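Local coordinates for conserved hypothetical protein (Staphylococcus aureus subsp. aureus, PDB 2AP3), which is of unknown function but belongs to a family of putative cell-wall binding lipoproteins and folds into a long bundle of helices, at residues K19-Q24 / K113-L118; D30-I35 / E124-H129; K36-K41 / E83-A88; K148-N153 / Q158-K163. All blocks are in the same frame, centred on the assembly; numbering follows the deposited sequence.

Contact 1: K19-Q24 / K113-L118; sequences KAYLKQ and KEVKQL
Tyr21 reaches from helix 10-30 across to Val115 and Leu118 of helix 109-150. From its CB the side chain leads straight into the gap. Its CG lies anti to the backbone N (chi1 170°), which carries the ring away from its own helix. The ring is met on two different sides. Over the centre of one face sits Val115 CG1, in a CH-pi contact 4.3 Å from the ring centroid and only 9° off the normal. At the edge, in the ring plane, Leu118 CD2 comes within 3.3 Å of Tyr21 CE2, a tight fit. Beyond CZ, Tyr21 OH lies beside the branch point of the same leucine, 3.6 Å from Leu118 CG. The hydroxyl is not left to carbon alone, since it hydrogen-bonds the carboxylate of Asp119, the next residue of helix 109-150. The bond to Asp119 holds the hydroxyl end, and Val115 and Leu118 pack the ring at a face and at an edge. Leu22 adds a smaller apolar touch, its CD2 standing 3.9 Å from Leu118 CD2. The short helical pieces run in the same direction, 6° apart, with axes 12.4 Å apart. This spacing is wide, and the tyrosine bridges much of it. Helix 157-195 flanks the 113-118 side: Val115 packs on Val195, Leu118 touches Glu191 and Lys192, and Gln117 hydrogen-bonds Glu191.

Contact 2: D30-I35 / E124-H129; sequences DDEEPI and EKYKLH
The turn that joins helix 10-30 to helix 33-50 presents Glu32 to Lys125 and Tyr126 of helix 109-150. It is a type I beta turn from Asp30 to Glu33, closed by a 3.0 Å bond from Glu33 N to Asp30 O. Glu32 and Lys125 come at each other from opposite directions, both with extended chains. With chi1 at 172° and every later torsion near 180°, Lys125 runs straight out to the carboxylate. Lys125 NZ donates to Glu32 OE1 at 3.0 Å in a salt bridge, and the oxygen accepts through its syn lone pair. A second, weak bond runs from Lys125 NZ to Glu32 OE2 at 3.3 Å. One water ties the group together. It donates to Glu32 OE2 at 2.7 Å and accepts from Lys125 NZ at 2.9 Å. It also lies 2.5 Å from Tyr126 OH, so the phenol joins the carboxylate through the water although Tyr126 OH and Glu32 OE2 are 4.3 Å apart. Ser92 of helix 61-96 hydrogen-bonds both Glu32 OE2 and Tyr126 OH. Tyr181 and Leu185 of helix 157-195 pack against Lys125. The lysine and tyrosine are buried, and the carboxylate probably balances the ammonium charge there. The arrangement is that of a polar, water-bridged ion-pair cluster inside a helical bundle, placed at a break between two successive helices.

Contact 3: K36-K41 / E83-A88; sequences KTVGKK and EKEEDA
With chi1 at 169°, Val38 turns CG1 toward Glu85 CB and CG2 toward Lys84 CB of helix 61-96. CG1 is then opposite the valine's own backbone N, and CG2 stands beside that N. The CG2 methyl makes the closer touch, with Val38 CG2 and Lys84 CB 3.6 Å apart. The same methyl also faces the backbone, with Val38 CG2 4.0 Å from Glu85 N. The other branch meets the start of the glutamate side chain, with Val38 CG1 4.1 Å from Glu85 CB. Here the valine touches mainly the roots of two charged residues. It crosses the lysine chain obliquely and the glutamate chain at about a right angle. Both charged chains are extended beyond CG. Their polar tips are engaged elsewhere: Lys84 NZ makes a salt bridge with Glu81, and Glu85 has a probable hydrogen-bond partner in His129. Lys41 NZ stays 6.0 Å from Lys84 NZ, and these like charges are near but not in contact. The backbones are close here: Val38 CA lies 6.5 Å from Glu85 CA. Val38 is buried, while Lys84 is exposed at the border of the contact. Helices 33-50 and 61-96 run in opposite directions here. Helix 109-150 lies along helix 61-96, where Tyr132 touches Glu85 and Lys137 forms a salt bridge with Glu86.

Contact 4: K148-N153 / Q158-K163; sequences KYLNQN and QGVNEK
Tyr149 offers a ring face to the end of Lys163, whose CE lies 3.4 Å above the ring plane, offset toward the rim. The two side chains cross at about a right angle. Lys163 CE makes a CH-pi contact 3.6 Å from the ring centroid. The lysine bends at its last torsion (chi4 -48°), which leaves Lys163 NZ over the same face, 4.9 Å from the centroid and 23° off the normal, in a cation-pi contact. The far end of the ring rests on backbone. Tyr149 OH is 3.5 Å from Gly159 CA, close because the glycine has no side chain. Tyr149 CE2 is 3.6 Å from Val160 N. One residue on, Leu150 CD2 and Val160 CG2 meet at 3.8 Å. The contact closes the hairpin between helix 109-150 and helix 157-195, and the phenol also hydrogen-bonds Thr156 N in the connection. Beyond it, Leu150 packs on Val56 and on Val68 of helix 61-96. No hydrogen bond links the two segments. They are held by apolar contact and by a lysine whose CE packs on the ring and whose charge probably adds a modest cation-pi attraction.

Contacts 1, 2 and 4 all use helix 109-150 and follow one another along it. Contact 1 and contact 2 have centres about 17 Å apart and do not touch. Contact 4 lies at the other end of the bundle, with its centre about 52 Å from that of contact 1. Contacts 2 and 3 are directly joined, their centres about 10 Å apart. His129 NE2 lies 2.7 Å from Glu85 OE2, a probable hydrogen bond, and Ile35 CG1 packs 3.7 Å from Ala88 CB. Along the chain, contact 3 is nested within the loops closed by contacts 1 and 2. Together the contacts tie five successive helices into one elongated bundle.

Contact 1: K19-Q24 / K113-L118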
loop_
_atom_site.group_PDB
_atom_site.type_symbol
_atom_site.label_atom_id
_atom_site.label_comp_id
_atom_site.label_asym_id
_atom_site.label_seq_id
_atom_site.Cartn_x
_atom_site.Cartn_y
_atom_site.Cartn_z
ATOM N N LYS A 19 -3.282 -22.312 15.204
ATOM C CA LYS A 19 -3.444 -21.157 16.107
ATOM C C LYS A 19 -2.187 -20.300 16.208
ATOM O O LYS A 19 -2.270 -19.068 16.143
ATOM C CB LYS A 19 -3.854 -21.607 17.515
ATOM C CG LYS A 19 -5.286 -22.105 17.658
ATOM C CD LYS A 19 -5.699 -22.231 19.139
ATOM C CE LYS A 19 -5.059 -23.422 19.859
ATOM N NZ LYS A 19 -5.699 -24.736 19.525
ATOM N N ALA A 20 -1.036 -20.951 16.374
ATOM C CA ALA A 20 0.264 -20.283 16.465
ATOM C C ALA A 20 0.652 -19.604 15.153
ATOM O O ALA A 20 1.264 -18.525 15.160
ATOM C CB ALA A 20 1.335 -21.276 16.873
ATOM N N TYR A 21 0.308 -20.251 14.039
ATOM C CA TYR A 21 0.532 -19.694 12.706
ATOM C C TYR A 21 -0.307 -18.441 12.496
ATOM O O TYR A 21 0.229 -17.388 12.138
ATOM C CB TYR A 21 0.222 -20.708 11.591
ATOM C CG TYR A 21 0.221 -20.076 10.197
ATOM C CD1 TYR A 21 1.408 -19.893 9.493
ATOM C CD2 TYR A 21 -0.968 -19.648 9.603
ATOM C CE1 TYR A 21 1.416 -19.306 8.228
ATOM C CE2 TYR A 21 -0.974 -19.059 8.340
ATOM C CZ TYR A 21 0.222 -18.893 7.657
ATOM O OH TYR A 21 0.213 -18.303 6.403
ATOM N N LEU A 22 -1.615 -18.563 12.721
ATOM C CA LEU A 22 -2.529 -17.446 12.503
ATOM C C LEU A 22 -2.200 -16.269 13.426
ATOM O O LEU A 22 -2.464 -15.116 13.071
ATOM C CB LEU A 22 -3.994 -17.886 12.605
ATOM C CG LEU A 22 -4.502 -18.796 11.469
ATOM C CD1 LEU A 22 -5.874 -19.385 11.794
ATOM C CD2 LEU A 22 -4.559 -18.052 10.145
ATOM N N LYS A 23 -1.576 -16.566 14.574
ATOM C CA LYS A 23 -1.107 -15.545 15.526
ATOM C C LYS A 23 0.116 -14.766 15.035
ATOM O O LYS A 23 0.228 -13.556 15.279
ATOM C CB LYS A 23 -0.766 -16.195 16.874
ATOM C CG LYS A 23 -0.721 -15.229 18.065
ATOM C CD LYS A 23 -1.871 -15.498 19.029
ATOM C CE LYS A 23 -1.901 -14.479 20.172
ATOM N NZ LYS A 23 -2.395 -15.082 21.451
ATOM N N GLN A 24 1.057 -15.465 14.408
ATOM C CA GLN A 24 2.227 -14.817 13.826
ATOM C C GLN A 24 1.782 -13.907 12.682
ATOM O O GLN A 24 2.275 -12.783 12.552
ATOM C CB GLN A 24 3.257 -15.848 13.369
ATOM C CG GLN A 24 3.984 -16.514 14.538
ATOM C CD GLN A 24 4.551 -17.893 14.207
ATOM O OE1 GLN A 24 4.569 -18.322 13.051
ATOM N NE2 GLN A 24 5.032 -18.591 15.239
ATOM N N LYS A 113 -2.241 -28.074 3.107
ATOM C CA LYS A 113 -2.340 -27.412 1.794
ATOM C C LYS A 113 -3.082 -26.084 1.896
ATOM O O LYS A 113 -2.740 -25.124 1.202
ATOM C CB LYS A 113 -2.968 -28.331 0.742
ATOM C CG LYS A 113 -2.042 -29.445 0.326
ATOM C CD LYS A 113 -2.278 -29.839 -1.106
ATOM C CE LYS A 113 -1.587 -31.159 -1.438
ATOM N NZ LYS A 113 -0.098 -31.093 -1.390
ATOM N N GLU A 114 -4.084 -26.011 2.765
ATOM C CA GLU A 114 -4.793 -24.751 2.960
ATOM C C GLU A 114 -3.817 -23.689 3.485
ATOM O O GLU A 114 -3.881 -22.517 3.097
ATOM C CB GLU A 114 -5.962 -24.927 3.922
ATOM C CG GLU A 114 -7.045 -25.848 3.398
ATOM C CD GLU A 114 -8.221 -25.963 4.336
ATOM O OE1 GLU A 114 -8.021 -25.975 5.573
ATOM O OE2 GLU A 114 -9.355 -26.054 3.828
ATOM N N VAL A 115 -2.897 -24.114 4.349
ATOM C CA VAL A 115 -1.897 -23.210 4.940
ATOM C C VAL A 115 -0.911 -22.702 3.892
ATOM O O VAL A 115 -0.628 -21.497 3.838
ATOM C CB VAL A 115 -1.175 -23.873 6.144
ATOM C CG1 VAL A 115 0.067 -23.067 6.582
ATOM C CG2 VAL A 115 -2.147 -24.035 7.301
ATOM N N LYS A 116 -0.408 -23.611 3.059
ATOM C CA LYS A 116 0.494 -23.251 1.979
ATOM C C LYS A 116 -0.185 -22.250 1.043
ATOM O O LYS A 116 0.462 -21.338 0.535
ATOM C CB LYS A 116 0.972 -24.492 1.220
ATOM C CG LYS A 116 1.919 -25.359 2.045
ATOM C CD LYS A 116 2.578 -26.464 1.235
ATOM C CE LYS A 116 3.597 -27.213 2.095
ATOM N NZ LYS A 116 4.141 -28.446 1.440
ATOM N N GLN A 117 -1.497 -22.406 0.862
ATOM C CA GLN A 117 -2.276 -21.513 0.004
ATOM C C GLN A 117 -2.406 -20.118 0.625
ATOM O O GLN A 117 -2.281 -19.116 -0.080
ATOM C CB GLN A 117 -3.651 -22.128 -0.327
ATOM C CG GLN A 117 -4.643 -21.203 -1.044
ATOM C CD GLN A 117 -4.176 -20.744 -2.413
ATOM O OE1 GLN A 117 -3.263 -21.328 -3.008
ATOM N NE2 GLN A 117 -4.821 -19.697 -2.935
ATOM N N LEU A 118 -2.649 -20.054 1.932
ATOM C CA LEU A 118 -2.652 -18.765 2.630
ATOM C C LEU A 118 -1.294 -18.072 2.497
ATOM O O LEU A 118 -1.241 -16.861 2.224
ATOM C CB LEU A 118 -3.048 -18.925 4.100
ATOM C CG LEU A 118 -2.996 -17.675 4.995
ATOM C CD1 LEU A 118 -3.850 -16.499 4.449
ATOM C CD2 LEU A 118 -3.434 -18.057 6.385
#

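Contact 2: D30-I35 / E124-H129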
loop_
_atom_site.group_PDB
_atom_site.type_symbol
_atom_site.label_atom_id
_atom_site.label_comp_id
_atom_site.label_asym_id
_atom_site.label_seq_id
_atom_site.Cartn_x
_atom_site.Cartn_y
_atom_site.Cartn_z
ATOM N N ASP A 30 -0.959 -6.497 12.716
ATOM C CA ASP A 30 -1.026 -5.461 13.753
ATOM C C ASP A 30 0.067 -4.416 13.582
ATOM O O ASP A 30 -0.204 -3.217 13.644
ATOM C CB ASP A 30 -0.915 -6.079 15.161
ATOM C CG ASP A 30 -2.118 -6.939 15.530
ATOM O OD1 ASP A 30 -3.155 -6.856 14.834
ATOM O OD2 ASP A 30 -2.019 -7.700 16.520
ATOM N N ASP A 31 1.294 -4.887 13.360
ATOM C CA ASP A 31 2.472 -4.031 13.241
ATOM C C ASP A 31 2.465 -3.138 11.986
ATOM O O ASP A 31 3.344 -2.276 11.825
ATOM C CB ASP A 31 3.755 -4.880 13.309
ATOM C CG ASP A 31 3.964 -5.544 14.678
ATOM O OD1 ASP A 31 4.910 -6.354 14.807
ATOM O OD2 ASP A 31 3.190 -5.266 15.629
ATOM N N GLU A 32 1.484 -3.360 11.108
ATOM C CA GLU A 32 1.265 -2.518 9.922
ATOM C C GLU A 32 0.322 -1.345 10.189
ATOM O O GLU A 32 -0.021 -0.602 9.270
ATOM C CB GLU A 32 0.711 -3.350 8.753
ATOM C CG GLU A 32 1.711 -4.307 8.141
ATOM C CD GLU A 32 1.105 -5.214 7.065
ATOM O OE1 GLU A 32 -0.044 -5.002 6.633
ATOM O OE2 GLU A 32 1.799 -6.137 6.633
ATOM N N GLU A 33 -0.110 -1.188 11.435
ATOM C CA GLU A 33 -1.024 -0.091 11.804
ATOM C C GLU A 33 -0.501 1.293 11.377
ATOM O O GLU A 33 -1.288 2.137 10.919
ATOM C CB GLU A 33 -1.366 -0.128 13.303
ATOM C CG GLU A 33 -2.474 0.840 13.719
ATOM C CD GLU A 33 -1.955 2.228 14.066
ATOM O OE1 GLU A 33 -2.774 3.177 14.126
ATOM O OE2 GLU A 33 -0.730 2.374 14.284
ATOM N N PRO A 34 0.818 1.540 11.527
ATOM C CA PRO A 34 1.415 2.776 10.994
ATOM C C PRO A 34 1.091 3.124 9.531
ATOM O O PRO A 34 1.152 4.300 9.180
ATOM C CB PRO A 34 2.911 2.532 11.172
ATOM C CG PRO A 34 2.971 1.700 12.428
ATOM C CD PRO A 34 1.825 0.746 12.264
ATOM N N ILE A 35 0.770 2.133 8.692
ATOM C CA ILE A 35 0.335 2.391 7.310
ATOM C C ILE A 35 -0.978 3.188 7.304
ATOM O O ILE A 35 -1.198 4.034 6.420
ATOM C CB ILE A 35 0.231 1.068 6.478
ATOM C CG1 ILE A 35 1.617 0.408 6.409
ATOM C CG2 ILE A 35 -0.377 1.307 5.088
ATOM C CD1 ILE A 35 1.610 -0.936 5.712
ATOM N N GLU A 124 1.650 -13.117 -2.604
ATOM C CA GLU A 124 1.082 -12.305 -3.681
ATOM C C GLU A 124 0.782 -10.880 -3.173
ATOM O O GLU A 124 0.925 -9.898 -3.930
ATOM C CB GLU A 124 -0.180 -12.956 -4.259
ATOM C CG GLU A 124 -0.634 -12.343 -5.580
ATOM C CD GLU A 124 0.538 -12.014 -6.508
ATOM O OE1 GLU A 124 1.220 -12.947 -6.981
ATOM O OE2 GLU A 124 0.790 -10.817 -6.754
ATOM N N LYS A 125 0.385 -10.772 -1.899
ATOM C CA LYS A 125 0.111 -9.464 -1.278
ATOM C C LYS A 125 1.350 -8.580 -1.360
ATOM O O LYS A 125 1.284 -7.431 -1.811
ATOM C CB LYS A 125 -0.316 -9.611 0.195
ATOM C CG LYS A 125 -0.431 -8.261 0.956
ATOM C CD LYS A 125 -0.578 -8.446 2.482
ATOM C CE LYS A 125 -0.375 -7.129 3.259
ATOM N NZ LYS A 125 -0.625 -7.272 4.736
ATOM N N TYR A 126 2.481 -9.112 -0.907
ATOM C CA TYR A 126 3.718 -8.342 -0.903
ATOM C C TYR A 126 4.172 -7.955 -2.299
ATOM O O TYR A 126 4.666 -6.848 -2.508
ATOM C CB TYR A 126 4.806 -9.070 -0.121
ATOM C CG TYR A 126 4.422 -9.277 1.327
ATOM C CD1 TYR A 126 4.033 -8.202 2.131
ATOM C CD2 TYR A 126 4.472 -10.550 1.906
ATOM C CE1 TYR A 126 3.679 -8.395 3.468
ATOM C CE2 TYR A 126 4.133 -10.745 3.244
ATOM C CZ TYR A 126 3.734 -9.667 4.011
ATOM O OH TYR A 126 3.396 -9.855 5.330
ATOM N N LYS A 127 3.983 -8.851 -3.269
ATOM C CA LYS A 127 4.334 -8.533 -4.647
ATOM C C LYS A 127 3.429 -7.432 -5.212
ATOM O O LYS A 127 3.900 -6.490 -5.867
ATOM C CB LYS A 127 4.276 -9.790 -5.518
ATOM C CG LYS A 127 4.761 -9.554 -6.940
ATOM C CD LYS A 127 4.657 -10.782 -7.823
ATOM C CE LYS A 127 4.847 -10.394 -9.278
ATOM N NZ LYS A 127 4.701 -11.565 -10.190
ATOM N N LEU A 128 2.134 -7.541 -4.959
ATOM C CA LEU A 128 1.215 -6.546 -5.479
ATOM C C LEU A 128 1.419 -5.203 -4.788
ATOM O O LEU A 128 1.203 -4.155 -5.400
ATOM C CB LEU A 128 -0.236 -7.013 -5.382
ATOM C CG LEU A 128 -0.737 -7.923 -6.513
ATOM C CD1 LEU A 128 -2.143 -8.417 -6.165
ATOM C CD2 LEU A 128 -0.741 -7.175 -7.851
ATOM N N HIS A 129 1.860 -5.217 -3.532
ATOM C CA HIS A 129 2.162 -3.923 -2.920
ATOM C C HIS A 129 3.318 -3.207 -3.621
ATOM O O HIS A 129 3.279 -1.981 -3.804
ATOM C CB HIS A 129 2.463 -4.009 -1.426
ATOM C CG HIS A 129 2.518 -2.654 -0.797
ATOM N ND1 HIS A 129 3.675 -1.906 -0.753
ATOM C CD2 HIS A 129 1.533 -1.860 -0.320
ATOM C CE1 HIS A 129 3.411 -0.724 -0.220
ATOM N NE2 HIS A 129 2.123 -0.680 0.075
HETATM O O HOH W 1 1.319 -8.775 6.291
#

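Contact 3: K36-K41 / E83-A88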
loop_
_atom_site.group_PDB
_atom_site.type_symbol
_atom_site.label_atom_id
_atom_site.label_comp_id
_atom_site.label_asym_id
_atom_site.label_seq_id
_atom_site.Cartn_x
_atom_site.Cartn_y
_atom_site.Cartn_z
ATOM N N LYS A 36 -1.849 2.944 8.289
ATOM C CA LYS A 36 -3.067 3.741 8.396
ATOM C C LYS A 36 -2.759 5.218 8.685
ATOM O O LYS A 36 -3.372 6.118 8.107
ATOM C CB LYS A 36 -4.004 3.171 9.465
ATOM C CG LYS A 36 -4.668 1.857 9.069
ATOM C CD LYS A 36 -5.640 2.024 7.904
ATOM C CE LYS A 36 -6.511 0.778 7.751
ATOM N NZ LYS A 36 -7.250 0.775 6.457
ATOM N N THR A 37 -1.772 5.463 9.546
ATOM C CA THR A 37 -1.356 6.829 9.887
ATOM C C THR A 37 -0.765 7.516 8.661
ATOM O O THR A 37 -1.050 8.701 8.396
ATOM C CB THR A 37 -0.313 6.804 11.028
ATOM O OG1 THR A 37 -0.885 6.143 12.160
ATOM C CG2 THR A 37 0.076 8.230 11.455
ATOM N N VAL A 38 0.038 6.779 7.898
ATOM C CA VAL A 38 0.560 7.313 6.617
ATOM C C VAL A 38 -0.581 7.754 5.687
ATOM O O VAL A 38 -0.560 8.845 5.104
ATOM C CB VAL A 38 1.437 6.253 5.888
ATOM C CG1 VAL A 38 1.749 6.700 4.465
ATOM C CG2 VAL A 38 2.703 5.972 6.703
ATOM N N GLY A 39 -1.579 6.894 5.525
ATOM C CA GLY A 39 -2.745 7.228 4.712
ATOM C C GLY A 39 -3.444 8.490 5.156
ATOM O O GLY A 39 -3.829 9.301 4.317
ATOM N N LYS A 40 -3.609 8.662 6.467
ATOM C CA LYS A 40 -4.216 9.903 6.972
ATOM C C LYS A 40 -3.356 11.127 6.663
ATOM O O LYS A 40 -3.864 12.172 6.270
ATOM C CB LYS A 40 -4.493 9.807 8.464
ATOM C CG LYS A 40 -5.613 8.848 8.780
ATOM C CD LYS A 40 -5.799 8.742 10.284
ATOM C CE LYS A 40 -6.719 7.588 10.645
ATOM N NZ LYS A 40 -7.084 7.685 12.097
ATOM N N LYS A 41 -2.040 10.987 6.827
ATOM C CA LYS A 41 -1.140 12.119 6.620
ATOM C C LYS A 41 -1.110 12.494 5.133
ATOM O O LYS A 41 -1.122 13.668 4.778
ATOM C CB LYS A 41 0.261 11.767 7.111
ATOM C CG LYS A 41 0.353 11.692 8.632
ATOM C CD LYS A 41 0.421 13.053 9.289
ATOM C CE LYS A 41 0.137 12.957 10.790
ATOM N NZ LYS A 41 0.958 11.945 11.518
ATOM N N GLU A 83 7.141 6.793 1.918
ATOM C CA GLU A 83 8.298 5.937 2.260
ATOM C C GLU A 83 8.001 5.102 3.500
ATOM O O GLU A 83 8.451 3.954 3.589
ATOM C CB GLU A 83 9.540 6.774 2.548
ATOM C CG GLU A 83 10.109 7.470 1.324
ATOM C CD GLU A 83 11.441 8.181 1.604
ATOM O OE1 GLU A 83 12.216 7.711 2.486
ATOM O OE2 GLU A 83 11.717 9.205 0.959
ATOM N N LYS A 84 7.310 5.698 4.476
ATOM C CA LYS A 84 6.986 4.984 5.715
ATOM C C LYS A 84 6.128 3.744 5.430
ATOM O O LYS A 84 6.303 2.707 6.076
ATOM C CB LYS A 84 6.306 5.906 6.734
ATOM C CG LYS A 84 7.183 7.049 7.233
ATOM C CD LYS A 84 6.323 8.042 8.000
ATOM C CE LYS A 84 7.076 9.299 8.371
ATOM N NZ LYS A 84 6.221 10.281 9.127
ATOM N N GLU A 85 5.200 3.851 4.478
ATOM C CA GLU A 85 4.380 2.688 4.070
ATOM C C GLU A 85 5.258 1.633 3.403
ATOM O O GLU A 85 5.173 0.445 3.710
ATOM C CB GLU A 85 3.210 3.101 3.161
ATOM C CG GLU A 85 2.442 1.883 2.591
ATOM C CD GLU A 85 1.144 2.255 1.879
ATOM O OE1 GLU A 85 0.608 3.370 2.129
ATOM O OE2 GLU A 85 0.675 1.433 1.037
ATOM N N GLU A 86 6.130 2.076 2.507
ATOM C CA GLU A 86 7.042 1.164 1.834
ATOM C C GLU A 86 7.907 0.441 2.841
ATOM O O GLU A 86 8.062 -0.793 2.754
ATOM C CB GLU A 86 7.912 1.930 0.849
ATOM C CG GLU A 86 7.089 2.518 -0.305
ATOM C CD GLU A 86 7.990 3.214 -1.294
ATOM O OE1 GLU A 86 8.387 4.388 -1.056
ATOM O OE2 GLU A 86 8.332 2.562 -2.293
ATOM N N ASP A 87 8.443 1.192 3.803
ATOM C CA ASP A 87 9.318 0.627 4.842
ATOM C C ASP A 87 8.551 -0.370 5.709
ATOM O O ASP A 87 9.096 -1.393 6.119
ATOM C CB ASP A 87 9.946 1.735 5.711
ATOM C CG ASP A 87 10.977 2.602 4.948
ATOM O OD1 ASP A 87 11.430 2.238 3.844
ATOM O OD2 ASP A 87 11.358 3.663 5.492
ATOM N N ALA A 88 7.274 -0.093 5.962
ATOM C CA ALA A 88 6.471 -0.941 6.827
ATOM C C ALA A 88 6.228 -2.274 6.146
ATOM O O ALA A 88 6.333 -3.329 6.775
ATOM C CB ALA A 88 5.167 -0.277 7.156
#

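Contact 4: K148-N153 / Q158-K163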
loop_
_atom_site.group_PDB
_atom_site.type_symbol
_atom_site.label_atom_id
_atom_site.label_comp_id
_atom_site.label_asym_id
_atom_site.label_seq_id
_atom_site.Cartn_x
_atom_site.Cartn_y
_atom_site.Cartn_z
ATOM N N LYS A 148 7.295 21.469 -11.759
ATOM C CA LYS A 148 8.611 22.001 -12.116
ATOM C C LYS A 148 8.555 22.771 -13.433
ATOM O O LYS A 148 9.200 23.821 -13.586
ATOM C CB LYS A 148 9.637 20.893 -12.207
ATOM C CG LYS A 148 10.101 20.393 -10.848
ATOM C CD LYS A 148 11.274 19.363 -10.961
ATOM C CE LYS A 148 12.534 19.902 -11.675
ATOM N NZ LYS A 148 13.565 18.834 -11.796
ATOM N N TYR A 149 7.773 22.257 -14.382
ATOM C CA TYR A 149 7.600 22.946 -15.654
ATOM C C TYR A 149 6.963 24.327 -15.450
ATOM O O TYR A 149 7.348 25.311 -16.072
ATOM C CB TYR A 149 6.802 22.054 -16.608
ATOM C CG TYR A 149 6.387 22.725 -17.900
ATOM C CD1 TYR A 149 7.321 23.045 -18.882
ATOM C CD2 TYR A 149 5.053 23.021 -18.137
ATOM C CE1 TYR A 149 6.929 23.659 -20.060
ATOM C CE2 TYR A 149 4.646 23.633 -19.334
ATOM C CZ TYR A 149 5.599 23.949 -20.287
ATOM O OH TYR A 149 5.237 24.561 -21.475
ATOM N N LEU A 150 6.021 24.419 -14.522
ATOM C CA LEU A 150 5.435 25.734 -14.212
ATOM C C LEU A 150 6.401 26.708 -13.527
ATOM O O LEU A 150 6.140 27.925 -13.543
ATOM C CB LEU A 150 4.217 25.574 -13.285
ATOM C CG LEU A 150 3.075 24.661 -13.755
ATOM C CD1 LEU A 150 2.019 24.548 -12.692
ATOM C CD2 LEU A 150 2.459 25.177 -15.047
ATOM N N ASN A 151 7.455 26.183 -12.881
ATOM C CA ASN A 151 8.429 26.967 -12.057
ATOM C C ASN A 151 9.596 27.532 -12.876
ATOM O O ASN A 151 10.644 27.957 -12.331
ATOM C CB ASN A 151 8.981 26.102 -10.903
ATOM C CG ASN A 151 9.668 26.924 -9.809
ATOM O OD1 ASN A 151 9.202 28.016 -9.433
ATOM N ND2 ASN A 151 10.771 26.406 -9.286
ATOM N N GLN A 152 9.442 27.503 -14.190
ATOM C CA GLN A 152 10.387 28.189 -15.062
ATOM C C GLN A 152 9.643 29.155 -15.945
ATOM O O GLN A 152 8.434 29.054 -16.105
ATOM C CB GLN A 152 11.161 27.206 -15.937
ATOM C CG GLN A 152 10.460 25.872 -16.200
ATOM C CD GLN A 152 9.793 25.758 -17.568
ATOM O OE1 GLN A 152 9.001 26.618 -18.000
ATOM N NE2 GLN A 152 10.078 24.648 -18.243
ATOM N N ASN A 153 10.388 30.065 -16.557
ATOM C CA ASN A 153 9.798 31.078 -17.417
ATOM C C ASN A 153 9.152 30.466 -18.649
ATOM O O ASN A 153 9.605 29.438 -19.134
ATOM C CB ASN A 153 10.876 32.058 -17.873
ATOM C CG ASN A 153 11.469 32.863 -16.729
ATOM O OD1 ASN A 153 10.804 33.119 -15.716
ATOM N ND2 ASN A 153 12.731 33.288 -16.892
ATOM N N GLN A 158 -0.060 24.268 -24.120
ATOM C CA GLN A 158 0.307 23.057 -24.829
ATOM C C GLN A 158 1.185 22.152 -23.947
ATOM O O GLN A 158 0.938 20.940 -23.852
ATOM C CB GLN A 158 1.023 23.435 -26.143
ATOM C CG GLN A 158 1.364 22.266 -27.050
ATOM C CD GLN A 158 1.874 22.710 -28.429
ATOM O OE1 GLN A 158 2.302 23.859 -28.619
ATOM N NE2 GLN A 158 1.833 21.790 -29.395
ATOM N N GLY A 159 2.181 22.752 -23.291
ATOM C CA GLY A 159 3.081 22.017 -22.395
ATOM C C GLY A 159 2.343 21.459 -21.182
ATOM O O GLY A 159 2.523 20.305 -20.797
ATOM N N VAL A 160 1.524 22.302 -20.577
ATOM C CA VAL A 160 0.690 21.866 -19.443
ATOM C C VAL A 160 -0.168 20.674 -19.838
ATOM O O VAL A 160 -0.249 19.684 -19.098
ATOM C CB VAL A 160 -0.205 23.026 -18.925
ATOM C CG1 VAL A 160 -1.295 22.499 -17.978
ATOM C CG2 VAL A 160 0.618 24.060 -18.231
ATOM N N ASN A 161 -0.801 20.747 -21.010
ATOM C CA ASN A 161 -1.697 19.676 -21.433
ATOM C C ASN A 161 -0.963 18.368 -21.658
ATOM O O ASN A 161 -1.449 17.315 -21.279
ATOM C CB ASN A 161 -2.454 20.075 -22.701
ATOM C CG ASN A 161 -3.448 21.196 -22.457
ATOM O OD1 ASN A 161 -3.734 21.558 -21.320
ATOM N ND2 ASN A 161 -3.982 21.755 -23.542
ATOM N N GLU A 162 0.227 18.466 -22.238
ATOM C CA GLU A 162 1.051 17.298 -22.560
ATOM C C GLU A 162 1.508 16.614 -21.285
ATOM O O GLU A 162 1.558 15.386 -21.203
ATOM C CB GLU A 162 2.256 17.738 -23.388
ATOM C CG GLU A 162 3.195 16.610 -23.828
ATOM C CD GLU A 162 4.451 17.139 -24.500
ATOM O OE1 GLU A 162 4.493 18.342 -24.852
ATOM O OE2 GLU A 162 5.407 16.348 -24.670
ATOM N N LYS A 163 1.819 17.402 -20.270
ATOM C CA LYS A 163 2.236 16.816 -18.997
ATOM C C LYS A 163 1.067 16.283 -18.183
ATOM O O LYS A 163 1.212 15.321 -17.402
ATOM C CB LYS A 163 3.087 17.822 -18.231
ATOM C CG LYS A 163 4.373 18.082 -18.987
ATOM C CD LYS A 163 5.208 19.202 -18.429
ATOM C CE LYS A 163 6.219 19.711 -19.466
ATOM N NZ LYS A 163 7.001 18.651 -20.164
#